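Local coordinates for phosphatidylinositide phosphatase SAC2 (Homo sapiens, PDB 4XUU), which removes the 4-phosphate of phosphatidylinositol 4-phosphate, probably as part of endocytic recycling, and is represented here by its hSac2 domain, part of a homodimeric protein, at residues Y105-K108 against G112-H115; V60-D65 against V70-R75; G28-I33 against A136-I141; I33-S38 against F98-L103. All blocks are in the same frame, centred on the assembly; numbering follows the deposited sequence.

In the fold
Following the chain from the N terminus, strand 26-34 comes after the first helix and opens two contacts: contact 3 from 28-33 and contact 4 from 33-38, which share Ile33. The hairpin of contact 2 closes next, across only four residues, inside the loop that contact 4 shuts when 98-103 returns to 33-38. Contact 1 then folds strands 99-107 and 110-119 into a second tight hairpin, in series with contacts 2 and 4. Helix 129-145 finally closes contact 3, so all the others nest within it and none cross. Contacts 1 and 2 meet through His115 and Tyr62, whereas Met101 and Leu139 join contacts 3 and 4.

Contact 1: Y105-K108 against G112-H115; sequences YRYK and GYFH
The ring of Tyr105 is covered on one face by CB of Tyr113, which stands 3.6 Å from the Tyr105 ring centroid in a CH-pi contact. Beyond that carbon the Tyr113 ring runs on toward Tyr107 and becomes a platform itself. The backbone sets CB of Tyr107 over its face, and CG anti to the backbone N (chi1 179°) carries the edge of the Tyr107 ring on across it, with CD2 of Tyr107 3.6 Å from CZ of Tyr113; the planes meet at 76°, an edge-to-face pair. His115 lies nearly parallel to Tyr105, their planes 16° apart, but slid so far that the rings barely overlap.

Tyrosine at 105 and histidine at 115 suit their places because their flat rings pack while their polar atoms still find partners: Tyr105 OH bonds to His165 ND1 and Gln74 NE2, and His115 ND1 to Tyr62 OH. The backbones are joined by Tyr105 N donating to Tyr113 O at 2.9 Å. Farther toward the turn, one water receives the N-H of Gly112 (N to water oxygen 3.0 Å) and donates to Tyr105 O, 2.8 Å from the water. Gly112 has a positive phi, easily adopted without a side chain. The result is an aromatic cluster beside the turn of an antiparallel beta hairpin, here strands 99-107 and 110-119 of a pleckstrin-homology-like domain.

Contact 2: V60-D65 against V70-R75; sequences VAYYDD and VNQYQR
Asn71 and Gln72 both face Tyr62, forming a classic beta bulge in the antiparallel hairpin of strands 57-63 and 70-77. The carbonyl of Tyr62 is shared by both residues: Asn71 N donates to Tyr62 O at 2.8 Å, while the bond from Gln72 N to the same oxygen is weak at 3.5 Å. Away from the bulge the pairing is regular, and Val60 and Gln74 exchange two bonds as a hydrogen-bonded pair, with Val60 N 3.0 Å from Gln74 O and Gln74 N 3.0 Å from Val60 O. Between these pairs Ala61 faces Tyr73 as a non-hydrogen-bonded pair; its small CB lies 4.4 Å from CD2 of the tyrosine ring.

On the face that carries Val60, Tyr62, Gln72 and Gln74, the Tyr62 ring and the Gln72 amide lie side by side and point the same way, their planes 33° apart. Gln72 reaches along the ring with an extended chain, its CG anti to the backbone N (chi1 -176°). Long amide and phenol side chains suit this face, since they combine apolar flanks with polar ends.

The ends of Tyr62 and Gln74 are positioned by a second shell, His115 holding the Tyr62 hydroxyl and Glu166 O accepting a bond from Gln74 NE2. Val70 and Tyr73 pack against Ser9 and Leu12 of the second subunit. Near the turn, Asp64 bonds through OD2 to Val67 N, and its CB lies 3.8 Å from Asn71 ND2.

Contact 3: G28-I33 against A136-I141; sequences GGWALI and AEMLQI
Met138, present as selenomethionine, sends its side chain from helix 129-145 to the rim of the Trp30 indole. CB leaves the helix in the direction of the strand, and CG continues nearly anti to the backbone N (chi1 -155°), so CB and CG serve as a spacer. At the end of this spacer SE makes the contact, 3.9 Å from CZ2 and 3.9 Å from CH2 of Trp30. It sits at the edge of the six-membered ring, near its plane: the line from the centroid is 79° off the normal. SE is also 4.4 Å from CA of Gly28, and this approach suits glycine, which has no side chain to stand in the selenium's path. A bend at chi3 (-77°) then turns the terminal CE out of the extended line.

The long, flexible selenoether chain and the broad indole are well matched for spanning the gap between helix and sheet. Leu53 of the same chain and Trp30 of the second subunit pack against Met138 too, and the two copies of Trp30 meet each other where strand 26-34 pairs antiparallel with a strand of that subunit. This is a Met-aromatic contact between helix 129-145 and the sheet of a pleckstrin-homology-like domain, at an interface between subunits, consistent with the homodimer.

Contact 4: I33-S38 against F98-L103; sequences IDCDPS and FSCMRL
Cys35 and Cys100 are joined covalently: their SG atoms lie 2.0 Å apart in a disulfide. The dihedral about the S-S bond is 86°, close to the 90° that disulfides prefer. The two halves are reached differently, SG of Cys35 standing anti to its backbone N (chi1 168°) and SG of Cys100 anti to its carbonyl carbon. Cysteine alone among the standard residues can make this covalent link, here across alpha carbons 6.5 Å apart; the segments share no backbone hydrogen bond. Strand 110-119 lies between strands 26-34 and 99-107 in the sheet, and the disulfide spans it just where the first strand has ended.

The ionic part of the contact sits next to it. Arg102 NH2 approaches Asp36 OD2 at 3.1 Å, a salt bridge whose hydrogen bond is bent and weak, and OD1 of the same carboxylate is 3.3 Å from NH2. The charged planes are only 13° apart, although the two side chains cross roughly perpendicularly. A long arginine suits this place because it can reach the loop from within the sheet, bending at chi3 as it does so.

Both charged groups are held by a second shell. Thr116 OG1 bonds to Asp36 OD2 and to Arg102 NE, while Arg102 NH1 bonds to Glu158 O. With this network buttressing the ion pair, the loop after strand 26-34 is tied to strand 99-107 by two chemically distinct links: the disulfide could be opened by reduction, whereas the salt bridge does not depend on redox state.

Contact 1: Y105-K108 against G112-H115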
loop_
_atom_site.group_PDB
_atom_site.type_symbol
_atom_site.label_atom_id
_atom_site.label_comp_id
_atom_site.label_asym_id
_atom_site.label_seq_id
_atom_site.Cartn_x
_atom_site.Cartn_y
_atom_site.Cartn_z
ATOM N N TYR A 105 -11.746 -19.970 4.661
ATOM C CA TYR A 105 -11.242 -21.281 4.274
ATOM C C TYR A 105 -12.343 -22.310 4.027
ATOM O O TYR A 105 -13.441 -22.226 4.592
ATOM C CB TYR A 105 -10.203 -21.797 5.279
ATOM C CG TYR A 105 -10.730 -22.201 6.644
ATOM C CD1 TYR A 105 -10.826 -21.270 7.680
ATOM C CD2 TYR A 105 -11.100 -23.521 6.907
ATOM C CE1 TYR A 105 -11.296 -21.639 8.940
ATOM C CE2 TYR A 105 -11.569 -23.904 8.162
ATOM C CZ TYR A 105 -11.664 -22.959 9.173
ATOM O OH TYR A 105 -12.130 -23.332 10.411
ATOM N N ARG A 106 -12.034 -23.273 3.164
ATOM C CA ARG A 106 -12.951 -24.348 2.839
ATOM C C ARG A 106 -12.640 -25.550 3.726
ATOM O O ARG A 106 -11.478 -25.938 3.879
ATOM C CB ARG A 106 -12.842 -24.708 1.358
ATOM C CG ARG A 106 -13.957 -25.604 0.856
ATOM C CD ARG A 106 -13.942 -25.711 -0.658
ATOM N NE ARG A 106 -14.597 -24.573 -1.302
ATOM C CZ ARG A 106 -15.839 -24.593 -1.782
ATOM N NH1 ARG A 106 -16.578 -25.693 -1.699
ATOM N NH2 ARG A 106 -16.346 -23.508 -2.353
ATOM N N TYR A 107 -13.686 -26.118 4.319
ATOM C CA TYR A 107 -13.549 -27.226 5.254
ATOM C C TYR A 107 -14.599 -28.292 4.964
ATOM O O TYR A 107 -15.798 -28.000 4.933
ATOM C CB TYR A 107 -13.664 -26.721 6.697
ATOM C CG TYR A 107 -13.562 -27.802 7.747
ATOM C CD1 TYR A 107 -12.357 -28.467 7.978
ATOM C CD2 TYR A 107 -14.671 -28.162 8.512
ATOM C CE1 TYR A 107 -12.261 -29.467 8.943
ATOM C CE2 TYR A 107 -14.585 -29.157 9.481
ATOM C CZ TYR A 107 -13.377 -29.805 9.693
ATOM O OH TYR A 107 -13.283 -30.792 10.649
ATOM N N LYS A 108 -14.137 -29.524 4.755
ATOM C CA LYS A 108 -14.987 -30.626 4.298
ATOM C C LYS A 108 -15.785 -30.204 3.061
ATOM O O LYS A 108 -16.974 -30.505 2.938
ATOM C CB LYS A 108 -15.927 -31.119 5.414
ATOM C CG LYS A 108 -15.273 -31.353 6.778
ATOM C CD LYS A 108 -14.379 -32.583 6.805
ATOM C CE LYS A 108 -14.044 -32.965 8.233
ATOM N NZ LYS A 108 -13.239 -34.208 8.304
ATOM N N GLY A 112 -17.936 -20.902 4.512
ATOM C CA GLY A 112 -18.569 -20.214 5.632
ATOM C C GLY A 112 -17.715 -20.301 6.884
ATOM O O GLY A 112 -18.174 -19.978 7.983
ATOM N N TYR A 113 -16.475 -20.752 6.710
ATOM C CA TYR A 113 -15.503 -20.829 7.794
ATOM C C TYR A 113 -14.469 -19.721 7.632
ATOM O O TYR A 113 -13.886 -19.561 6.549
ATOM C CB TYR A 113 -14.783 -22.180 7.784
ATOM C CG TYR A 113 -15.655 -23.381 8.051
ATOM C CD1 TYR A 113 -15.876 -23.835 9.352
ATOM C CD2 TYR A 113 -16.239 -24.086 6.999
ATOM C CE1 TYR A 113 -16.669 -24.953 9.599
ATOM C CE2 TYR A 113 -17.033 -25.200 7.237
ATOM C CZ TYR A 113 -17.243 -25.625 8.536
ATOM O OH TYR A 113 -18.031 -26.728 8.765
ATOM N N PHE A 114 -14.236 -18.962 8.701
ATOM C CA PHE A 114 -13.234 -17.895 8.660
ATOM C C PHE A 114 -12.622 -17.524 10.005
ATOM O O PHE A 114 -13.266 -17.611 11.049
ATOM C CB PHE A 114 -13.756 -16.638 7.932
ATOM C CG PHE A 114 -15.078 -16.123 8.438
ATOM C CD1 PHE A 114 -15.139 -15.288 9.550
ATOM C CD2 PHE A 114 -16.261 -16.440 7.774
ATOM C CE1 PHE A 114 -16.365 -14.791 10.008
ATOM C CE2 PHE A 114 -17.491 -15.950 8.222
ATOM C CZ PHE A 114 -17.544 -15.125 9.341
ATOM N N HIS A 115 -11.359 -17.119 9.948
ATOM C CA HIS A 115 -10.649 -16.575 11.092
ATOM C C HIS A 115 -10.585 -15.072 10.928
ATOM O O HIS A 115 -10.268 -14.579 9.850
ATOM C CB HIS A 115 -9.232 -17.128 11.152
ATOM C CG HIS A 115 -9.171 -18.616 11.266
ATOM N ND1 HIS A 115 -9.538 -19.287 12.414
ATOM C CD2 HIS A 115 -8.784 -19.564 10.381
ATOM C CE1 HIS A 115 -9.382 -20.585 12.229
ATOM N NE2 HIS A 115 -8.920 -20.780 11.006
HETATM O O HOH W 1 -15.175 -20.296 3.604
#

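Contact 2: V60-D65 against V70-R75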
loop_
_atom_site.group_PDB
_atom_site.type_symbol
_atom_site.label_atom_id
_atom_site.label_comp_id
_atom_site.label_asym_id
_atom_site.label_seq_id
_atom_site.Cartn_x
_atom_site.Cartn_y
_atom_site.Cartn_z
ATOM N N VAL A 60 -3.083 -22.124 12.386
ATOM C CA VAL A 60 -3.731 -21.186 13.294
ATOM C C VAL A 60 -3.916 -21.817 14.668
ATOM O O VAL A 60 -4.564 -22.858 14.805
ATOM C CB VAL A 60 -5.090 -20.683 12.752
ATOM C CG1 VAL A 60 -5.618 -19.554 13.619
ATOM C CG2 VAL A 60 -4.969 -20.222 11.300
ATOM N N ALA A 61 -3.336 -21.175 15.678
ATOM C CA ALA A 61 -3.415 -21.647 17.052
ATOM C C ALA A 61 -3.979 -20.566 17.965
ATOM O O ALA A 61 -3.416 -19.474 18.060
ATOM C CB ALA A 61 -2.047 -22.094 17.537
ATOM N N TYR A 62 -5.096 -20.870 18.622
ATOM C CA TYR A 62 -5.684 -19.973 19.618
ATOM C C TYR A 62 -5.183 -20.339 21.015
ATOM O O TYR A 62 -5.116 -21.518 21.367
ATOM C CB TYR A 62 -7.215 -20.029 19.573
ATOM C CG TYR A 62 -7.844 -19.389 18.350
ATOM C CD1 TYR A 62 -7.787 -20.015 17.105
ATOM C CD2 TYR A 62 -8.508 -18.161 18.439
ATOM C CE1 TYR A 62 -8.365 -19.438 15.981
ATOM C CE2 TYR A 62 -9.095 -17.573 17.316
ATOM C CZ TYR A 62 -9.014 -18.220 16.090
ATOM O OH TYR A 62 -9.578 -17.665 14.965
ATOM N N TYR A 63 -4.828 -19.330 21.804
ATOM C CA TYR A 63 -4.327 -19.548 23.160
ATOM C C TYR A 63 -5.398 -19.272 24.208
ATOM O O TYR A 63 -6.233 -18.383 24.035
ATOM C CB TYR A 63 -3.105 -18.666 23.430
ATOM C CG TYR A 63 -1.832 -19.158 22.788
ATOM C CD1 TYR A 63 -1.516 -18.827 21.469
ATOM C CD2 TYR A 63 -0.940 -19.954 23.497
ATOM C CE1 TYR A 63 -0.344 -19.281 20.876
ATOM C CE2 TYR A 63 0.235 -20.413 22.913
ATOM C CZ TYR A 63 0.525 -20.074 21.603
ATOM O OH TYR A 63 1.689 -20.526 21.023
ATOM N N ASP A 64 -5.370 -20.034 25.297
ATOM C CA ASP A 64 -6.244 -19.761 26.432
ATOM C C ASP A 64 -5.794 -18.484 27.137
ATOM O O ASP A 64 -4.599 -18.280 27.361
ATOM C CB ASP A 64 -6.261 -20.931 27.417
ATOM C CG ASP A 64 -7.233 -20.712 28.561
ATOM O OD1 ASP A 64 -8.426 -20.444 28.294
ATOM O OD2 ASP A 64 -6.803 -20.805 29.729
ATOM N N ASP A 65 -6.697 -17.603 27.519
ATOM C CA ASP A 65 -6.230 -16.410 28.218
ATOM C C ASP A 65 -5.573 -16.683 29.578
ATOM O O ASP A 65 -4.568 -16.078 29.928
ATOM C CB ASP A 65 -7.356 -15.426 28.380
ATOM C CG ASP A 65 -8.596 -16.085 28.804
ATOM O OD1 ASP A 65 -8.487 -17.156 29.424
ATOM O OD2 ASP A 65 -9.676 -15.549 28.511
ATOM N N VAL A 70 -2.351 -23.659 24.004
ATOM C CA VAL A 70 -3.421 -23.822 23.061
ATOM C C VAL A 70 -4.789 -24.303 23.500
ATOM O O VAL A 70 -4.947 -25.069 24.392
ATOM C CB VAL A 70 -2.969 -24.722 22.018
ATOM C CG1 VAL A 70 -3.977 -24.721 20.939
ATOM C CG2 VAL A 70 -1.654 -24.227 21.531
ATOM N N ASN A 71 -5.783 -23.762 22.842
ATOM C CA ASN A 71 -7.148 -24.058 23.079
ATOM C C ASN A 71 -7.661 -24.688 21.817
ATOM O O ASN A 71 -8.618 -25.424 21.817
ATOM C CB ASN A 71 -7.826 -22.726 23.226
ATOM C CG ASN A 71 -8.948 -22.754 24.171
ATOM O OD1 ASN A 71 -10.063 -22.414 23.831
ATOM N ND2 ASN A 71 -8.670 -23.139 25.382
ATOM N N GLN A 72 -7.025 -24.348 20.715
ATOM C CA GLN A 72 -7.428 -24.835 19.420
ATOM C C GLN A 72 -6.257 -24.845 18.483
ATOM O O GLN A 72 -5.439 -24.000 18.551
ATOM C CB GLN A 72 -8.496 -23.920 18.890
ATOM C CG GLN A 72 -9.076 -24.343 17.625
ATOM C CD GLN A 72 -10.128 -23.403 17.178
ATOM O OE1 GLN A 72 -10.193 -23.030 16.033
ATOM N NE2 GLN A 72 -10.954 -22.997 18.087
ATOM N N TYR A 73 -6.210 -25.791 17.577
ATOM C CA TYR A 73 -5.107 -25.894 16.624
ATOM C C TYR A 73 -5.591 -26.427 15.280
ATOM O O TYR A 73 -6.326 -27.404 15.221
ATOM C CB TYR A 73 -4.003 -26.793 17.192
ATOM C CG TYR A 73 -2.876 -27.099 16.232
ATOM C CD1 TYR A 73 -2.963 -28.177 15.345
ATOM C CD2 TYR A 73 -1.718 -26.326 16.218
ATOM C CE1 TYR A 73 -1.931 -28.468 14.463
ATOM C CE2 TYR A 73 -0.676 -26.610 15.337
ATOM C CZ TYR A 73 -0.792 -27.682 14.464
ATOM O OH TYR A 73 0.232 -27.974 13.597
ATOM N N GLN A 74 -5.166 -25.777 14.202
ATOM C CA GLN A 74 -5.565 -26.163 12.855
ATOM C C GLN A 74 -4.399 -26.056 11.883
ATOM O O GLN A 74 -3.765 -25.009 11.787
ATOM C CB GLN A 74 -6.701 -25.270 12.350
ATOM C CG GLN A 74 -8.068 -25.483 13.005
ATOM C CD GLN A 74 -9.142 -24.597 12.395
ATOM O OE1 GLN A 74 -8.914 -23.421 12.143
ATOM N NE2 GLN A 74 -10.313 -25.160 12.152
ATOM N N ARG A 75 -4.109 -27.143 11.176
ATOM C CA ARG A 75 -3.287 -27.058 9.979
ATOM C C ARG A 75 -4.243 -26.999 8.809
ATOM O O ARG A 75 -5.170 -27.807 8.707
ATOM C CB ARG A 75 -2.351 -28.254 9.828
ATOM C CG ARG A 75 -1.464 -28.171 8.585
ATOM C CD ARG A 75 -0.713 -29.464 8.338
ATOM N NE ARG A 75 -0.005 -29.452 7.060
ATOM C CZ ARG A 75 -0.549 -29.769 5.886
ATOM N NH1 ARG A 75 -1.825 -30.124 5.803
ATOM N NH2 ARG A 75 0.187 -29.725 4.789
#

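Contact 3: G28-I33 against A136-I141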
loop_
_atom_site.group_PDB
_atom_site.type_symbol
_atom_site.label_atom_id
_atom_site.label_comp_id
_atom_site.label_asym_id
_atom_site.label_seq_id
_atom_site.Cartn_x
_atom_site.Cartn_y
_atom_site.Cartn_z
ATOM N N GLY A 28 7.171 -17.942 7.361
ATOM C CA GLY A 28 6.846 -16.825 8.232
ATOM C C GLY A 28 5.828 -17.171 9.296
ATOM O O GLY A 28 5.122 -18.182 9.190
ATOM N N GLY A 29 5.772 -16.324 10.324
ATOM C CA GLY A 29 4.899 -16.510 11.473
ATOM C C GLY A 29 4.652 -15.184 12.165
ATOM O O GLY A 29 5.532 -14.317 12.194
ATOM N N TRP A 30 3.449 -15.013 12.710
ATOM C CA TRP A 30 3.053 -13.738 13.321
ATOM C C TRP A 30 2.196 -13.946 14.562
ATOM O O TRP A 30 1.339 -14.835 14.598
ATOM C CB TRP A 30 2.286 -12.869 12.313
ATOM C CG TRP A 30 3.004 -12.671 11.015
ATOM C CD1 TRP A 30 3.808 -11.622 10.678
ATOM C CD2 TRP A 30 2.986 -13.546 9.877
ATOM N NE1 TRP A 30 4.293 -11.790 9.403
ATOM C CE2 TRP A 30 3.805 -12.962 8.890
ATOM C CE3 TRP A 30 2.355 -14.768 9.599
ATOM C CZ2 TRP A 30 4.016 -13.556 7.645
ATOM C CZ3 TRP A 30 2.563 -15.364 8.362
ATOM C CH2 TRP A 30 3.387 -14.756 7.398
ATOM N N ALA A 31 2.434 -13.125 15.576
ATOM C CA ALA A 31 1.587 -13.089 16.759
ATOM C C ALA A 31 0.420 -12.161 16.476
ATOM O O ALA A 31 0.620 -11.023 16.051
ATOM C CB ALA A 31 2.372 -12.602 17.963
ATOM N N LEU A 32 -0.796 -12.655 16.698
ATOM C CA LEU A 32 -2.005 -11.874 16.442
ATOM C C LEU A 32 -3.041 -12.026 17.558
ATOM O O LEU A 32 -2.810 -12.718 18.554
ATOM C CB LEU A 32 -2.616 -12.241 15.081
ATOM C CG LEU A 32 -1.763 -12.083 13.809
ATOM C CD1 LEU A 32 -2.395 -12.816 12.642
ATOM C CD2 LEU A 32 -1.519 -10.617 13.451
ATOM N N ILE A 33 -4.175 -11.354 17.384
ATOM C CA ILE A 33 -5.275 -11.386 18.336
ATOM C C ILE A 33 -6.563 -11.693 17.583
ATOM O O ILE A 33 -6.764 -11.204 16.474
ATOM C CB ILE A 33 -5.393 -10.036 19.094
ATOM C CG1 ILE A 33 -4.146 -9.796 19.953
ATOM C CG2 ILE A 33 -6.655 -9.988 19.967
ATOM C CD1 ILE A 33 -3.988 -8.362 20.421
ATOM N N ALA A 136 -1.211 -10.740 4.512
ATOM C CA ALA A 136 -2.033 -11.174 3.379
ATOM C C ALA A 136 -1.207 -11.321 2.109
ATOM O O ALA A 136 -1.394 -12.263 1.341
ATOM C CB ALA A 136 -3.187 -10.207 3.153
ATOM N N GLU A 137 -0.284 -10.388 1.904
ATOM C CA GLU A 137 0.597 -10.437 0.749
ATOM C C GLU A 137 1.512 -11.662 0.740
ATOM O O GLU A 137 1.706 -12.269 -0.310
ATOM C CB GLU A 137 1.356 -9.119 0.579
ATOM C CG GLU A 137 0.536 -8.121 -0.226
ATOM C CD GLU A 137 1.019 -6.689 -0.135
ATOM O OE1 GLU A 137 0.153 -5.788 -0.196
ATOM O OE2 GLU A 137 2.246 -6.449 -0.021
HETATM N N MSE A 138 2.038 -12.054 1.899
HETATM C CA MSE A 138 2.866 -13.254 1.952
HETATM C C MSE A 138 2.061 -14.537 1.751
HETATM O O MSE A 138 2.538 -15.475 1.119
HETATM C CB MSE A 138 3.720 -13.334 3.217
HETATM C CG MSE A 138 4.965 -14.190 2.967
HETATM SE SE MSE A 138 6.041 -14.603 4.521
HETATM C CE MSE A 138 6.929 -12.871 4.693
ATOM N N LEU A 139 0.845 -14.571 2.283
ATOM C CA LEU A 139 -0.057 -15.686 2.039
ATOM C C LEU A 139 -0.402 -15.784 0.553
ATOM O O LEU A 139 -0.592 -16.883 0.024
ATOM C CB LEU A 139 -1.333 -15.543 2.866
ATOM C CG LEU A 139 -1.256 -15.776 4.380
ATOM C CD1 LEU A 139 -2.485 -15.198 5.045
ATOM C CD2 LEU A 139 -1.125 -17.252 4.723
ATOM N N GLN A 140 -0.459 -14.631 -0.114
ATOM C CA GLN A 140 -0.856 -14.570 -1.513
ATOM C C GLN A 140 0.214 -15.121 -2.449
ATOM O O GLN A 140 -0.078 -16.011 -3.250
ATOM C CB GLN A 140 -1.261 -13.153 -1.917
ATOM C CG GLN A 140 -1.849 -13.071 -3.317
ATOM C CD GLN A 140 -2.190 -11.658 -3.738
ATOM O OE1 GLN A 140 -3.344 -11.352 -4.030
ATOM N NE2 GLN A 140 -1.188 -10.787 -3.773
ATOM N N ILE A 141 1.440 -14.609 -2.350
ATOM C CA ILE A 141 2.527 -15.078 -3.217
ATOM C C ILE A 141 2.936 -16.533 -2.950
ATOM O O ILE A 141 3.339 -17.240 -3.874
ATOM C CB ILE A 141 3.783 -14.159 -3.198
ATOM C CG1 ILE A 141 4.301 -13.934 -1.777
ATOM C CG2 ILE A 141 3.500 -12.837 -3.901
ATOM C CD1 ILE A 141 5.788 -13.604 -1.734
#

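Contact 4: I33-S38 against F98-L103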
loop_
_atom_site.group_PDB
_atom_site.type_symbol
_atom_site.label_atom_id
_atom_site.label_comp_id
_atom_site.label_asym_id
_atom_site.label_seq_id
_atom_site.Cartn_x
_atom_site.Cartn_y
_atom_site.Cartn_z
ATOM N N ILE A 33 -4.175 -11.354 17.384
ATOM C CA ILE A 33 -5.275 -11.386 18.336
ATOM C C ILE A 33 -6.563 -11.693 17.583
ATOM O O ILE A 33 -6.764 -11.204 16.474
ATOM C CB ILE A 33 -5.393 -10.036 19.094
ATOM C CG1 ILE A 33 -4.146 -9.796 19.953
ATOM C CG2 ILE A 33 -6.655 -9.988 19.967
ATOM C CD1 ILE A 33 -3.988 -8.362 20.421
ATOM N N ASP A 34 -7.414 -12.523 18.188
ATOM C CA ASP A 34 -8.745 -12.829 17.669
ATOM C C ASP A 34 -9.599 -11.564 17.672
ATOM O O ASP A 34 -9.720 -10.891 18.692
ATOM C CB ASP A 34 -9.396 -13.922 18.526
ATOM C CG ASP A 34 -10.740 -14.402 17.978
ATOM O OD1 ASP A 34 -11.036 -14.212 16.782
ATOM O OD2 ASP A 34 -11.506 -14.998 18.760
ATOM N N CYS A 35 -10.180 -11.250 16.520
ATOM C CA CYS A 35 -10.906 -9.996 16.324
ATOM C C CYS A 35 -12.428 -10.144 16.442
ATOM O O CYS A 35 -13.116 -9.183 16.794
ATOM C CB CYS A 35 -10.514 -9.354 14.986
ATOM S SG CYS A 35 -11.581 -7.995 14.459
ATOM N N ASP A 36 -12.949 -11.333 16.151
ATOM C CA ASP A 36 -14.387 -11.595 16.258
ATOM C C ASP A 36 -14.871 -11.735 17.704
ATOM O O ASP A 36 -14.165 -12.307 18.540
ATOM C CB ASP A 36 -14.783 -12.833 15.449
ATOM C CG ASP A 36 -15.380 -12.482 14.092
ATOM O OD1 ASP A 36 -16.316 -11.651 14.036
ATOM O OD2 ASP A 36 -14.924 -13.053 13.079
ATOM N N PRO A 37 -16.077 -11.206 18.003
ATOM C CA PRO A 37 -16.667 -11.379 19.334
ATOM C C PRO A 37 -16.896 -12.856 19.649
ATOM O O PRO A 37 -17.630 -13.538 18.929
ATOM C CB PRO A 37 -18.006 -10.635 19.231
ATOM C CG PRO A 37 -17.820 -9.666 18.114
ATOM C CD PRO A 37 -16.917 -10.356 17.138
ATOM N N SER A 38 -16.243 -13.336 20.705
ATOM C CA SER A 38 -16.353 -14.729 21.129
ATOM C C SER A 38 -17.431 -14.855 22.205
ATOM O O SER A 38 -17.633 -13.932 23.000
ATOM C CB SER A 38 -15.002 -15.245 21.635
ATOM O OG SER A 38 -14.912 -16.653 21.507
ATOM N N PHE A 98 -10.086 -0.408 14.968
ATOM C CA PHE A 98 -8.987 -0.974 14.185
ATOM C C PHE A 98 -9.459 -1.807 12.990
ATOM O O PHE A 98 -10.641 -2.129 12.864
ATOM C CB PHE A 98 -8.088 -1.829 15.089
ATOM C CG PHE A 98 -8.831 -2.533 16.196
ATOM C CD1 PHE A 98 -9.719 -3.568 15.916
ATOM C CD2 PHE A 98 -8.655 -2.148 17.520
ATOM C CE1 PHE A 98 -10.412 -4.213 16.940
ATOM C CE2 PHE A 98 -9.345 -2.788 18.549
ATOM C CZ PHE A 98 -10.227 -3.821 18.259
ATOM N N SER A 99 -8.517 -2.151 12.118
ATOM C CA SER A 99 -8.787 -3.021 10.981
ATOM C C SER A 99 -8.628 -4.477 11.390
ATOM O O SER A 99 -7.860 -4.794 12.301
ATOM C CB SER A 99 -7.830 -2.709 9.830
ATOM O OG SER A 99 -7.794 -1.320 9.558
ATOM N N CYS A 100 -9.355 -5.360 10.715
ATOM C CA CYS A 100 -9.184 -6.791 10.912
ATOM C C CYS A 100 -9.011 -7.532 9.591
ATOM O O CYS A 100 -9.423 -7.055 8.530
ATOM C CB CYS A 100 -10.331 -7.376 11.743
ATOM S SG CYS A 100 -10.346 -6.742 13.436
HETATM N N MSE A 101 -8.382 -8.699 9.679
HETATM C CA MSE A 101 -8.087 -9.535 8.535
HETATM C C MSE A 101 -8.886 -10.825 8.642
HETATM O O MSE A 101 -8.794 -11.546 9.640
HETATM C CB MSE A 101 -6.598 -9.847 8.505
HETATM C CG MSE A 101 -6.147 -10.596 7.277
HETATM SE SE MSE A 101 -4.303 -11.156 7.477
HETATM C CE MSE A 101 -4.117 -12.164 5.858
ATOM N N ARG A 102 -9.664 -11.109 7.607
ATOM C CA ARG A 102 -10.531 -12.271 7.594
ATOM C C ARG A 102 -10.062 -13.303 6.566
ATOM O O ARG A 102 -10.013 -13.024 5.367
ATOM C CB ARG A 102 -11.966 -11.825 7.324
ATOM C CG ARG A 102 -13.009 -12.898 7.487
ATOM C CD ARG A 102 -14.368 -12.273 7.684
ATOM N NE ARG A 102 -14.610 -11.938 9.085
ATOM C CZ ARG A 102 -15.686 -11.293 9.532
ATOM N NH1 ARG A 102 -16.633 -10.888 8.690
ATOM N NH2 ARG A 102 -15.810 -11.043 10.829
ATOM N N LEU A 103 -9.713 -14.488 7.055
ATOM C CA LEU A 103 -9.225 -15.586 6.225
ATOM C C LEU A 103 -10.328 -16.613 6.015
ATOM O O LEU A 103 -10.653 -17.375 6.927
ATOM C CB LEU A 103 -8.015 -16.264 6.884
ATOM C CG LEU A 103 -6.841 -15.420 7.399
ATOM C CD1 LEU A 103 -5.865 -16.280 8.185
ATOM C CD2 LEU A 103 -6.124 -14.719 6.265
#